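Local coordinates for protein guanidinopropionase (Pseudomonas aeruginosa, PDB 3NIQ) that hydrolyses 3-guanidinopropanoate to beta-alanine and urea with two manganese ions per subunit, acting as a homohexamer, at residues 272-278 with 309-313; 109-113 with 135-139; 22-26 with 38-42; 130-134 with 171-177; 26-32 with 84-89. All coordinates share one frame; numbering follows the deposited sequence.

Contact 1: residues 272-278 with 309-313; sequences LRGLDLV and LLAES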
# COMPACT_ATOMS: atom_id res chain seq x y z
N LEU A 272 -12.12 -7.33 -33.12
CA LEU A 272 -11.54 -6.45 -34.13
C LEU A 272 -10.68 -7.22 -35.14
O LEU A 272 -10.08 -6.62 -36.05
CB LEU A 272 -10.72 -5.34 -33.47
CG LEU A 272 -11.53 -4.41 -32.56
CD1 LEU A 272 -10.66 -3.30 -31.98
CD2 LEU A 272 -12.69 -3.80 -33.30
N ARG A 273 -10.60 -8.54 -34.97
CA ARG A 273 -9.78 -9.36 -35.83
C ARG A 273 -10.23 -9.24 -37.29
O ARG A 273 -11.43 -9.14 -37.58
CB ARG A 273 -9.87 -10.82 -35.38
CG ARG A 273 -8.85 -11.71 -36.06
CD ARG A 273 -9.18 -13.17 -35.82
NE ARG A 273 -8.12 -14.02 -36.34
CZ ARG A 273 -8.02 -15.31 -36.07
NH1 ARG A 273 -8.92 -15.88 -35.29
NH2 ARG A 273 -7.01 -16.03 -36.57
N GLY A 274 -9.26 -9.20 -38.21
CA GLY A 274 -9.58 -9.07 -39.64
C GLY A 274 -9.56 -7.65 -40.21
O GLY A 274 -9.40 -7.47 -41.41
N LEU A 275 -9.70 -6.65 -39.35
CA LEU A 275 -9.65 -5.28 -39.81
C LEU A 275 -8.27 -4.93 -40.33
O LEU A 275 -7.28 -5.60 -40.01
CB LEU A 275 -10.04 -4.32 -38.66
CG LEU A 275 -11.50 -4.45 -38.20
CD1 LEU A 275 -11.77 -3.57 -37.00
CD2 LEU A 275 -12.48 -4.12 -39.29
N ASP A 276 -8.19 -3.88 -41.13
CA ASP A 276 -6.89 -3.39 -41.57
C ASP A 276 -6.27 -2.47 -40.49
O ASP A 276 -6.42 -1.24 -40.53
CB ASP A 276 -6.98 -2.70 -42.93
CG ASP A 276 -5.63 -2.17 -43.40
OD1 ASP A 276 -4.62 -2.80 -43.05
OD2 ASP A 276 -5.58 -1.14 -44.10
N LEU A 277 -5.58 -3.09 -39.55
CA LEU A 277 -5.05 -2.39 -38.37
C LEU A 277 -3.64 -1.94 -38.65
O LEU A 277 -2.77 -2.76 -38.95
CB LEU A 277 -5.08 -3.31 -37.13
CG LEU A 277 -6.44 -3.71 -36.54
CD1 LEU A 277 -6.29 -4.50 -35.24
CD2 LEU A 277 -7.32 -2.50 -36.29
N VAL A 278 -3.40 -0.64 -38.56
CA VAL A 278 -2.12 -0.06 -38.96
C VAL A 278 -1.30 0.43 -37.76
O VAL A 278 -0.18 0.88 -37.91
CB VAL A 278 -2.30 1.09 -39.96
CG1 VAL A 278 -3.19 0.64 -41.12
CG2 VAL A 278 -2.87 2.33 -39.29
N LEU A 309 -3.45 -9.12 -33.23
CA LEU A 309 -4.18 -8.59 -34.38
C LEU A 309 -3.29 -7.82 -35.33
O LEU A 309 -3.44 -7.94 -36.55
CB LEU A 309 -5.35 -7.73 -33.93
CG LEU A 309 -6.34 -8.37 -32.97
CD1 LEU A 309 -7.52 -7.43 -32.73
CD2 LEU A 309 -6.83 -9.73 -33.50
N LEU A 310 -2.34 -7.06 -34.80
CA LEU A 310 -1.40 -6.36 -35.66
C LEU A 310 -0.48 -7.34 -36.39
O LEU A 310 -0.13 -7.11 -37.55
CB LEU A 310 -0.54 -5.38 -34.86
CG LEU A 310 -1.27 -4.19 -34.23
CD1 LEU A 310 -0.33 -3.51 -33.22
CD2 LEU A 310 -1.67 -3.19 -35.34
N ALA A 311 -0.06 -8.40 -35.72
CA ALA A 311 0.72 -9.44 -36.38
C ALA A 311 -0.00 -9.93 -37.64
O ALA A 311 0.62 -10.05 -38.69
CB ALA A 311 0.99 -10.61 -35.43
N GLU A 312 -1.30 -10.22 -37.53
CA GLU A 312 -2.08 -10.68 -38.69
C GLU A 312 -2.11 -9.64 -39.81
O GLU A 312 -1.97 -9.98 -40.97
CB GLU A 312 -3.49 -11.09 -38.30
CG GLU A 312 -3.57 -12.40 -37.52
CD GLU A 312 -4.94 -13.05 -37.59
OE1 GLU A 312 -4.99 -14.29 -37.69
OE2 GLU A 312 -5.98 -12.34 -37.51
N SER A 313 -2.31 -8.37 -39.45
CA SER A 313 -2.31 -7.31 -40.47
C SER A 313 -0.94 -7.21 -41.13
O SER A 313 -0.85 -7.15 -42.36
CB SER A 313 -2.73 -5.95 -39.90
OG SER A 313 -4.11 -5.94 -39.59
O HOH W 1 -6.68 -9.64 -37.77
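The loop 272-276 that leads into strand 277-283 runs past one side of helix 309-313, approaching at R273 opposite L309 (CA atoms 5.8 Å apart) and at L277 opposite S313. At the outer end, the R273 chain is extended from CG to NE, with CG anti to the backbone N (chi1 -169°), and this carries the guanidinium out to E312. Its NE reaches E312 OE2 at 3.0 Å and its NH2 reaches E312 OE1 at 2.9 Å, a side-on, two-nitrogen salt bridge in which both oxygens are met on their syn sides. The carboxylate is turned by 39° from the guanidinium plane. A water that donates to E312 OE2 accepts from the backbone N of G274, within the type II turn from L272 to L275. In the arginase fold, the contact joins the beginning of strand 277-283, inside the parallel sheet, to the C-terminal helix 294-317. L277 points at the helix: its CD1 lies 3.6 Å from L309 CB, and its CB packs on L310 CD2. L309 also sets its two methyls against the turn, CD1 against L272 CB and CD2 3.7 Å from R273 CB. Further along the helix, the backbone N of L277 donates to S313 OG at 3.2 Å, while R316, one turn on, bonds L275 O and, weakly, S313 OG.

Contact 2: residues 109-113 with 135-139; sequences YRQVH and ALGRE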
# COMPACT_ATOMS: atom_id res chain seq x y z
N TYR A 109 8.47 8.46 -34.75
CA TYR A 109 7.44 7.68 -35.42
C TYR A 109 7.48 7.81 -36.94
O TYR A 109 7.07 6.89 -37.63
CB TYR A 109 6.03 7.99 -34.86
CG TYR A 109 5.79 7.22 -33.58
CD1 TYR A 109 5.13 5.98 -33.60
CD2 TYR A 109 6.26 7.69 -32.36
CE1 TYR A 109 4.93 5.24 -32.42
CE2 TYR A 109 6.07 6.95 -31.16
CZ TYR A 109 5.40 5.75 -31.21
OH TYR A 109 5.21 5.00 -30.07
N ARG A 110 7.94 8.94 -37.45
CA ARG A 110 8.17 9.08 -38.91
C ARG A 110 9.19 8.04 -39.41
O ARG A 110 9.05 7.49 -40.50
CB ARG A 110 8.68 10.47 -39.27
CG ARG A 110 7.60 11.57 -39.17
CD ARG A 110 7.93 12.74 -40.06
NE ARG A 110 6.97 13.85 -39.93
CZ ARG A 110 6.99 14.92 -40.73
NH1 ARG A 110 7.89 15.00 -41.71
NH2 ARG A 110 6.11 15.90 -40.55
N GLN A 111 10.21 7.77 -38.60
CA GLN A 111 11.23 6.78 -38.94
C GLN A 111 10.65 5.38 -38.89
O GLN A 111 10.91 4.55 -39.77
CB GLN A 111 12.38 6.84 -37.93
CG GLN A 111 13.37 7.97 -38.15
CD GLN A 111 14.30 8.15 -36.95
OE1 GLN A 111 13.95 7.81 -35.82
NE2 GLN A 111 15.48 8.71 -37.20
N VAL A 112 9.90 5.10 -37.82
CA VAL A 112 9.24 3.81 -37.68
C VAL A 112 8.34 3.60 -38.92
O VAL A 112 8.41 2.57 -39.58
CB VAL A 112 8.41 3.75 -36.36
CG1 VAL A 112 7.54 2.50 -36.33
CG2 VAL A 112 9.33 3.82 -35.16
N HIS A 113 7.53 4.61 -39.24
CA HIS A 113 6.59 4.52 -40.35
C HIS A 113 7.34 4.35 -41.70
O HIS A 113 6.97 3.53 -42.54
CB HIS A 113 5.71 5.76 -40.40
CG HIS A 113 4.64 5.70 -41.44
ND1 HIS A 113 3.67 4.73 -41.45
CD2 HIS A 113 4.38 6.50 -42.51
CE1 HIS A 113 2.86 4.92 -42.48
NE2 HIS A 113 3.27 5.99 -43.14
N ALA A 135 2.73 11.19 -37.66
CA ALA A 135 3.56 10.33 -38.52
C ALA A 135 2.75 9.40 -39.39
O ALA A 135 3.00 9.31 -40.60
CB ALA A 135 4.58 9.52 -37.69
N LEU A 136 1.80 8.68 -38.79
CA LEU A 136 1.10 7.59 -39.48
C LEU A 136 -0.00 8.07 -40.40
O LEU A 136 -0.43 7.32 -41.27
CB LEU A 136 0.48 6.57 -38.50
CG LEU A 136 1.31 5.86 -37.42
CD1 LEU A 136 0.61 4.59 -36.88
CD2 LEU A 136 2.70 5.55 -37.90
N GLY A 137 -0.51 9.28 -40.16
CA GLY A 137 -1.64 9.80 -40.93
C GLY A 137 -1.21 10.89 -41.90
O GLY A 137 -2.04 11.60 -42.44
N ARG A 138 0.10 11.00 -42.11
CA ARG A 138 0.70 12.10 -42.88
C ARG A 138 0.33 12.05 -44.37
O ARG A 138 0.04 13.09 -44.97
CB ARG A 138 2.23 12.14 -42.67
CG ARG A 138 2.93 13.36 -43.31
CD ARG A 138 4.38 13.52 -42.85
NE ARG A 138 5.26 12.40 -43.24
CZ ARG A 138 6.36 12.52 -44.00
NH1 ARG A 138 6.75 13.70 -44.48
NH2 ARG A 138 7.09 11.44 -44.27
N GLU A 139 0.33 10.86 -44.97
CA GLU A 139 -0.09 10.73 -46.38
C GLU A 139 -1.59 10.52 -46.57
O GLU A 139 -2.19 11.04 -47.52
CB GLU A 139 0.63 9.58 -47.07
CG GLU A 139 2.12 9.75 -47.25
CD GLU A 139 2.75 8.46 -47.75
OE1 GLU A 139 2.68 8.22 -48.98
OE2 GLU A 139 3.28 7.69 -46.91
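R110 and R138 meet by stacking their guanidinium groups, the centres 4.1 Å apart and the planes inclined by only 21°. R110 comes off helix 98-114 with its chain extended from CG to NE, whereas R138, in the loop after helix 129-136, sends CG anti to its backbone N. Extended as far as CD, the R138 chain sets CD over the centre of the R110 group, 3.6 Å from R110 CZ, and the bend at chi3 (63°) then turns its own guanidinium flat against R110. Both arginines also touch a crystal neighbour. Further in, A135 forms the close point of the two helices: its CB sits 3.5 Å from Y109 CB and 3.4 Å from the R110 backbone N. The Y109 ring then swings away, and its hydroxyl bonds S121 on the sheet. H113 has its ring anti to the backbone N (chi1 -176°), which lays it across L136, with L136 CA over one face and L136 CD2 3.8 Å from H113 ND1. E139 OE2 stands at the ring edge, 4.1 Å from H113 NE2. No hydrogen bond spans the two segments. The join therefore depends on apolar packing inside and on flat stacking at the surface, where the salt bridge of R110 to E106 would ease the closeness of two like charges.

Contact 3: residues 22-26 with 38-42; sequences TFMRL and GLIGV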
# COMPACT_ATOMS: atom_id res chain seq x y z
N THR A 22 12.30 -6.50 -21.03
CA THR A 22 11.83 -5.85 -22.26
C THR A 22 10.37 -6.24 -22.52
O THR A 22 9.88 -7.21 -21.95
CB THR A 22 12.64 -6.33 -23.46
OG1 THR A 22 12.64 -7.76 -23.46
CG2 THR A 22 14.08 -5.85 -23.41
N PHE A 23 9.68 -5.52 -23.41
CA PHE A 23 8.31 -5.90 -23.73
C PHE A 23 8.27 -7.37 -24.15
O PHE A 23 9.01 -7.78 -25.04
CB PHE A 23 7.74 -5.04 -24.86
CG PHE A 23 7.36 -3.66 -24.44
CD1 PHE A 23 6.45 -3.48 -23.38
CD2 PHE A 23 7.88 -2.54 -25.09
CE1 PHE A 23 6.07 -2.18 -22.98
CE2 PHE A 23 7.50 -1.26 -24.72
CZ PHE A 23 6.60 -1.08 -23.63
N MET A 24 7.40 -8.14 -23.49
CA MET A 24 7.20 -9.57 -23.79
C MET A 24 8.51 -10.36 -23.69
O MET A 24 8.59 -11.45 -24.25
CB MET A 24 6.56 -9.76 -25.18
CG MET A 24 5.38 -8.81 -25.50
SD MET A 24 3.99 -9.06 -24.39
CE MET A 24 2.84 -7.80 -25.01
N ARG A 25 9.52 -9.80 -23.02
CA ARG A 25 10.87 -10.40 -22.94
C ARG A 25 11.46 -10.73 -24.30
O ARG A 25 12.14 -11.75 -24.48
CB ARG A 25 10.87 -11.65 -22.03
CG ARG A 25 10.32 -11.38 -20.61
CD ARG A 25 10.89 -12.35 -19.58
NE ARG A 25 10.42 -13.71 -19.80
CZ ARG A 25 10.94 -14.78 -19.21
NH1 ARG A 25 11.95 -14.66 -18.35
NH2 ARG A 25 10.46 -15.98 -19.47
N LEU A 26 11.20 -9.86 -25.26
CA LEU A 26 11.74 -10.00 -26.60
C LEU A 26 13.11 -9.35 -26.64
O LEU A 26 13.50 -8.64 -25.69
CB LEU A 26 10.78 -9.32 -27.62
CG LEU A 26 9.46 -10.05 -27.91
CD1 LEU A 26 8.40 -9.09 -28.44
CD2 LEU A 26 9.63 -11.18 -28.93
N GLY A 38 6.73 -3.05 -34.19
CA GLY A 38 7.61 -2.48 -33.16
C GLY A 38 6.86 -2.16 -31.88
O GLY A 38 5.83 -1.49 -31.92
N LEU A 39 7.38 -2.65 -30.76
CA LEU A 39 6.80 -2.38 -29.45
C LEU A 39 7.55 -1.22 -28.84
O LEU A 39 8.75 -1.28 -28.62
CB LEU A 39 6.87 -3.61 -28.52
CG LEU A 39 6.45 -4.96 -29.12
CD1 LEU A 39 6.43 -6.06 -28.03
CD2 LEU A 39 5.10 -4.90 -29.85
N ILE A 40 6.82 -0.13 -28.62
CA ILE A 40 7.46 1.13 -28.30
C ILE A 40 6.87 1.75 -27.05
O ILE A 40 5.64 1.80 -26.89
CB ILE A 40 7.30 2.15 -29.47
CG1 ILE A 40 7.87 1.58 -30.78
CG2 ILE A 40 8.01 3.48 -29.12
CD1 ILE A 40 7.07 2.08 -32.07
N GLY A 41 7.73 2.26 -26.18
CA GLY A 41 7.27 3.01 -25.04
C GLY A 41 7.27 4.50 -25.33
O GLY A 41 8.18 5.01 -25.98
N VAL A 42 6.26 5.22 -24.84
CA VAL A 42 6.29 6.68 -24.91
C VAL A 42 6.08 7.29 -23.52
O VAL A 42 4.95 7.63 -23.13
CB VAL A 42 5.29 7.23 -25.88
CG1 VAL A 42 5.58 8.71 -26.10
CG2 VAL A 42 5.33 6.44 -27.21
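The F23 ring stands against the backbone of strand 37-42, with the G41 N in the ring plane at its edge, 3.8 Å from F23 CE2. L39 CB and the I40 carbonyl carbon approach the same ring obliquely, the former 3.7 Å from F23 CD2. With CG beside the backbone N and anti to the carbonyl carbon (chi1 -76°), the ring runs along the strand from L39 towards G41, edge first at G41. L39 is the other main partner. Its CD1 collects three neighbours from the loop: F23 CB at 3.6 Å, M24 CG at 3.9 Å and L26 CD1 at 3.6 Å. M24 and L26 each approach the leucine at about a right angle, so three side chains of the loop converge on one methyl. The loop is curled tightly enough to present them all to it, since M24 and R25 both have positive phi (57° and 53°). Backbone bonds fasten the curl, R25 N to T22 O at 2.8 Å and L26 N to F23 O at 3.0 Å. In the arginase fold this covers one side of a strand near the edge of the sheet, and M303 of helix 294-317 packs on F23, M24 and L39 as well. No hydrogen bond crosses the contact; T22 OG1 bonds L26 O within the loop, and F23 N and M24 N bond D87 and S65 outside. Shape and burial thus hold the loop to the strand, while hydrogen bonds within the loop and beyond the pair set its position.

Contact 4: residues 130-134 with 171-177; sequences LPIFR and RAIEEGL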
# COMPACT_ATOMS: atom_id res chain seq x y z
N LEU A 130 -1.27 11.83 -30.51
CA LEU A 130 -1.16 12.89 -31.51
C LEU A 130 0.10 12.83 -32.39
O LEU A 130 -0.01 12.73 -33.60
CB LEU A 130 -1.31 14.28 -30.89
CG LEU A 130 -1.19 15.46 -31.87
CD1 LEU A 130 -2.18 15.33 -33.01
CD2 LEU A 130 -1.39 16.79 -31.13
N PRO A 131 1.32 12.91 -31.78
CA PRO A 131 2.51 12.83 -32.64
C PRO A 131 2.61 11.52 -33.43
O PRO A 131 3.08 11.52 -34.56
CB PRO A 131 3.68 13.01 -31.65
CG PRO A 131 3.06 12.68 -30.28
CD PRO A 131 1.67 13.20 -30.38
N ILE A 132 2.15 10.42 -32.85
CA ILE A 132 2.02 9.17 -33.59
C ILE A 132 1.14 9.34 -34.86
O ILE A 132 1.55 8.96 -35.97
CB ILE A 132 1.43 8.04 -32.67
CG1 ILE A 132 2.38 7.78 -31.50
CG2 ILE A 132 1.18 6.73 -33.47
CD1 ILE A 132 1.94 6.60 -30.51
N PHE A 133 -0.04 9.93 -34.70
CA PHE A 133 -0.94 10.16 -35.83
C PHE A 133 -0.32 11.13 -36.85
O PHE A 133 -0.53 11.00 -38.05
CB PHE A 133 -2.30 10.69 -35.37
CG PHE A 133 -3.25 9.62 -34.87
CD1 PHE A 133 -2.79 8.36 -34.51
CD2 PHE A 133 -4.62 9.89 -34.76
CE1 PHE A 133 -3.66 7.39 -34.06
CE2 PHE A 133 -5.51 8.91 -34.30
CZ PHE A 133 -5.02 7.65 -33.95
N ARG A 134 0.44 12.10 -36.36
CA ARG A 134 1.18 13.01 -37.24
C ARG A 134 2.12 12.26 -38.16
O ARG A 134 2.25 12.61 -39.34
CB ARG A 134 1.92 14.09 -36.44
CG ARG A 134 0.98 15.23 -36.02
CD ARG A 134 1.67 16.20 -35.07
NE ARG A 134 0.78 17.29 -34.67
CZ ARG A 134 1.16 18.31 -33.91
NH1 ARG A 134 2.39 18.37 -33.41
NH2 ARG A 134 0.29 19.26 -33.61
N ARG A 171 -7.32 17.85 -32.31
CA ARG A 171 -6.14 18.21 -33.10
C ARG A 171 -5.96 17.32 -34.30
O ARG A 171 -5.72 17.81 -35.40
CB ARG A 171 -4.87 18.15 -32.26
CG ARG A 171 -4.82 19.15 -31.15
CD ARG A 171 -4.90 20.59 -31.68
NE ARG A 171 -5.47 21.35 -30.60
CZ ARG A 171 -6.73 21.75 -30.53
NH1 ARG A 171 -7.56 21.55 -31.54
NH2 ARG A 171 -7.14 22.37 -29.46
N ALA A 172 -6.08 16.00 -34.10
CA ALA A 172 -5.87 15.03 -35.19
C ALA A 172 -6.85 15.23 -36.35
O ALA A 172 -6.47 15.12 -37.51
CB ALA A 172 -5.99 13.64 -34.67
N ILE A 173 -8.10 15.51 -36.02
CA ILE A 173 -9.15 15.77 -37.01
C ILE A 173 -8.89 17.10 -37.73
O ILE A 173 -8.90 17.16 -38.94
CB ILE A 173 -10.55 15.71 -36.34
CG1 ILE A 173 -10.85 14.26 -35.92
CG2 ILE A 173 -11.66 16.27 -37.29
CD1 ILE A 173 -12.03 14.09 -35.00
N GLU A 174 -8.59 18.16 -36.97
CA GLU A 174 -8.27 19.47 -37.55
C GLU A 174 -7.07 19.37 -38.49
O GLU A 174 -7.06 20.00 -39.56
CB GLU A 174 -7.95 20.47 -36.44
CG GLU A 174 -9.12 20.98 -35.69
CD GLU A 174 -8.72 21.90 -34.53
OE1 GLU A 174 -7.51 22.02 -34.24
OE2 GLU A 174 -9.61 22.50 -33.91
N GLU A 175 -6.07 18.58 -38.11
CA GLU A 175 -4.87 18.41 -38.93
C GLU A 175 -5.08 17.45 -40.11
O GLU A 175 -4.17 17.25 -40.89
CB GLU A 175 -3.66 17.98 -38.07
CG GLU A 175 -3.22 19.08 -37.08
CD GLU A 175 -2.19 18.63 -36.05
OE1 GLU A 175 -1.39 17.69 -36.30
OE2 GLU A 175 -2.18 19.24 -34.96
N GLY A 176 -6.26 16.85 -40.22
CA GLY A 176 -6.54 15.95 -41.35
C GLY A 176 -5.93 14.55 -41.22
O GLY A 176 -5.81 13.82 -42.21
N LEU A 177 -5.57 14.16 -39.99
CA LEU A 177 -4.88 12.88 -39.77
C LEU A 177 -5.83 11.76 -39.43
O LEU A 177 -5.53 10.59 -39.64
CB LEU A 177 -3.86 13.02 -38.63
CG LEU A 177 -2.91 14.21 -38.72
CD1 LEU A 177 -2.29 14.49 -37.35
CD2 LEU A 177 -1.81 13.95 -39.79
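R134 NE donates to E175 OE1 at 2.7 Å, using the syn lone pair of that oxygen. Beside it, R134 NH2 reaches E175 OE2 at 2.8 Å with a nearly straight N-H...O angle of 167°. The arginine thus grips both carboxylate oxygens side-on, the two planes 34° apart, and R134 NH2 has a further, weak bond to Y163. L130 CD2 lies over the guanidinium, toward its rim. An extended R134 chain, from CG to NE, carries the guanidinium out to E175, and L177 CD1 packs 3.6 Å from R134 CG. L177 also lays CD2 against the backbone, 3.7 Å from F133 O. Its place is fixed by the end of helix 168-174: G176 takes positive phi (78°) and the chain closes with a Schellman motif, L177 N bonding A172 O at 2.8 Å. Deeper in, the edge of the F133 ring meets A172 CB, 4.0 Å from F133 CD2, and L130 places its methyls against R171 CB. The F133 side chain lies about 11 Å from a manganese ion and packs edge-to-face on Y236. Helix 129-136 lies between helix 98-114, which touches P131, I132 and R134, and helix 168-174, while F133 packs on strand 142-147.

Contact 5: residues 26-32 with 84-89; sequences LPAFTDP and RVGDLG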
# COMPACT_ATOMS: atom_id res chain seq x y z
N LEU A 26 11.20 -9.86 -25.26
CA LEU A 26 11.74 -10.00 -26.60
C LEU A 26 13.11 -9.35 -26.64
O LEU A 26 13.50 -8.64 -25.69
CB LEU A 26 10.78 -9.32 -27.62
CG LEU A 26 9.46 -10.05 -27.91
CD1 LEU A 26 8.40 -9.09 -28.44
CD2 LEU A 26 9.63 -11.18 -28.93
N PRO A 27 13.88 -9.59 -27.73
CA PRO A 27 15.12 -8.83 -27.89
C PRO A 27 14.85 -7.35 -28.11
O PRO A 27 13.76 -6.97 -28.60
CB PRO A 27 15.76 -9.46 -29.16
CG PRO A 27 15.11 -10.80 -29.29
CD PRO A 27 13.69 -10.54 -28.84
N ALA A 28 15.81 -6.51 -27.69
CA ALA A 28 15.74 -5.08 -27.93
C ALA A 28 16.33 -4.72 -29.29
O ALA A 28 17.34 -5.31 -29.71
CB ALA A 28 16.44 -4.33 -26.83
N PHE A 29 15.68 -3.77 -29.97
CA PHE A 29 16.09 -3.35 -31.32
C PHE A 29 16.19 -1.83 -31.37
O PHE A 29 15.47 -1.12 -30.65
CB PHE A 29 15.10 -3.83 -32.40
CG PHE A 29 15.11 -5.32 -32.60
CD1 PHE A 29 15.89 -5.90 -33.61
CD2 PHE A 29 14.33 -6.15 -31.79
CE1 PHE A 29 15.91 -7.26 -33.81
CE2 PHE A 29 14.33 -7.54 -31.97
CZ PHE A 29 15.13 -8.10 -32.98
N THR A 30 17.06 -1.36 -32.24
CA THR A 30 17.25 0.08 -32.44
C THR A 30 16.86 0.49 -33.87
O THR A 30 16.64 1.66 -34.16
CB THR A 30 18.72 0.47 -32.14
OG1 THR A 30 18.84 1.89 -32.21
CG2 THR A 30 19.69 -0.15 -33.16
N ASP A 31 16.79 -0.48 -34.76
CA ASP A 31 16.47 -0.22 -36.14
C ASP A 31 15.08 -0.72 -36.46
O ASP A 31 14.85 -1.94 -36.47
CB ASP A 31 17.50 -0.91 -37.06
CG ASP A 31 17.20 -0.69 -38.53
OD1 ASP A 31 16.25 0.07 -38.84
OD2 ASP A 31 17.91 -1.28 -39.38
N PRO A 32 14.14 0.20 -36.75
CA PRO A 32 12.76 -0.17 -37.06
C PRO A 32 12.67 -1.16 -38.21
O PRO A 32 11.79 -2.03 -38.20
CB PRO A 32 12.11 1.17 -37.47
CG PRO A 32 13.05 2.24 -37.11
CD PRO A 32 14.41 1.64 -36.97
N ARG A 84 7.92 -10.56 -37.48
CA ARG A 84 9.02 -10.13 -36.63
C ARG A 84 8.58 -9.02 -35.67
O ARG A 84 8.20 -7.92 -36.09
CB ARG A 84 10.19 -9.66 -37.48
CG ARG A 84 10.73 -10.74 -38.45
CD ARG A 84 11.80 -10.16 -39.37
NE ARG A 84 12.82 -9.48 -38.58
CZ ARG A 84 13.91 -10.06 -38.08
NH1 ARG A 84 14.15 -11.35 -38.30
NH2 ARG A 84 14.78 -9.33 -37.37
N VAL A 85 8.67 -9.33 -34.37
CA VAL A 85 8.27 -8.43 -33.28
C VAL A 85 9.48 -8.15 -32.40
O VAL A 85 10.30 -9.05 -32.13
CB VAL A 85 7.13 -9.04 -32.42
CG1 VAL A 85 6.51 -7.97 -31.49
CG2 VAL A 85 6.04 -9.63 -33.31
N GLY A 86 9.60 -6.91 -31.95
CA GLY A 86 10.72 -6.55 -31.09
C GLY A 86 10.44 -5.36 -30.20
O GLY A 86 9.49 -4.61 -30.44
N ASP A 87 11.27 -5.19 -29.17
CA ASP A 87 11.19 -4.02 -28.29
C ASP A 87 12.06 -2.95 -28.91
O ASP A 87 13.28 -3.04 -28.91
CB ASP A 87 11.63 -4.37 -26.85
CG ASP A 87 11.40 -3.22 -25.85
OD1 ASP A 87 11.47 -2.05 -26.26
OD2 ASP A 87 11.17 -3.48 -24.65
N LEU A 88 11.41 -1.94 -29.46
CA LEU A 88 12.08 -0.85 -30.13
C LEU A 88 12.53 0.24 -29.16
O LEU A 88 12.94 1.31 -29.58
CB LEU A 88 11.16 -0.26 -31.21
CG LEU A 88 11.46 -0.56 -32.67
CD1 LEU A 88 10.52 0.26 -33.54
CD2 LEU A 88 12.96 -0.27 -33.05
N GLY A 89 12.47 -0.02 -27.86
CA GLY A 89 12.92 0.99 -26.90
C GLY A 89 11.84 2.04 -26.70
O GLY A 89 10.65 1.80 -26.99
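Residues A28 and D87 form a single parallel beta bridge, by which an otherwise irregular loop lies along the outermost strand, 85-90. D87 N donates to P27 O at 3.1 Å, and D87 O takes F29 N at 2.7 Å, so D87 N and O both bond the loop, to the residues before and after A28, the pattern of a parallel bridge. The first bond points nearly along the P27 C=O axis, whereas the second donor is tilted 26° from the plane of the D87 carbonyl. A CA-H...O contact flanks the bridge, L88 CA lying 3.4 Å from F29 O. In F29, with CG beside the backbone N, a chi1 of -68° turns the ring towards G86. F29 CD2 lies 3.7 Å from G86 CA, where the glycine offers no side chain to hold the ring off, and D87 N is at the ring edge. L88 CD2 packs against the loop backbone, 3.6 Å from F29 O and 3.9 Å from P32 N. L26 meets the strand through its CD1, 3.8 Å from V85 CG1. The D87 carboxylate does not join the bridge: OD1 accepts G89 N in an Asx turn, and OD2 takes R62 in a salt bridge. I20 of a second subunit packs on A28 and D87. With its backbone bonded to the loop and its carboxylate to R62, D87 links strand edge, loop and nearby helix, and the apolar packing of F29, L26 and L88 fills in around those bonds.

How the contacts relate
Contacts 3 and 5 are nearest, with centres about 7 Å apart. They share L26, F23 N bonds D87 OD2, and L39 O bonds L88 N between the neighbouring strands 37-42 and 85-90. Contact 2 touches contact 3 through Y109 and V112, and contact 5 through V112 and Q111; its centre is about 11 Å from that of contact 4, which it touches and with which it shares helix 129-136. Contact 1, on the last strand and last helix of the chain, meets contact 2 where V278 O packs on L136 CD1, 3.9 Å away. Contact 4 lies nearest the metal site: the F133 side chain is about 7 Å from that of H126, a manganese ligand. Contacts 1, 3 and 5 lie away from it.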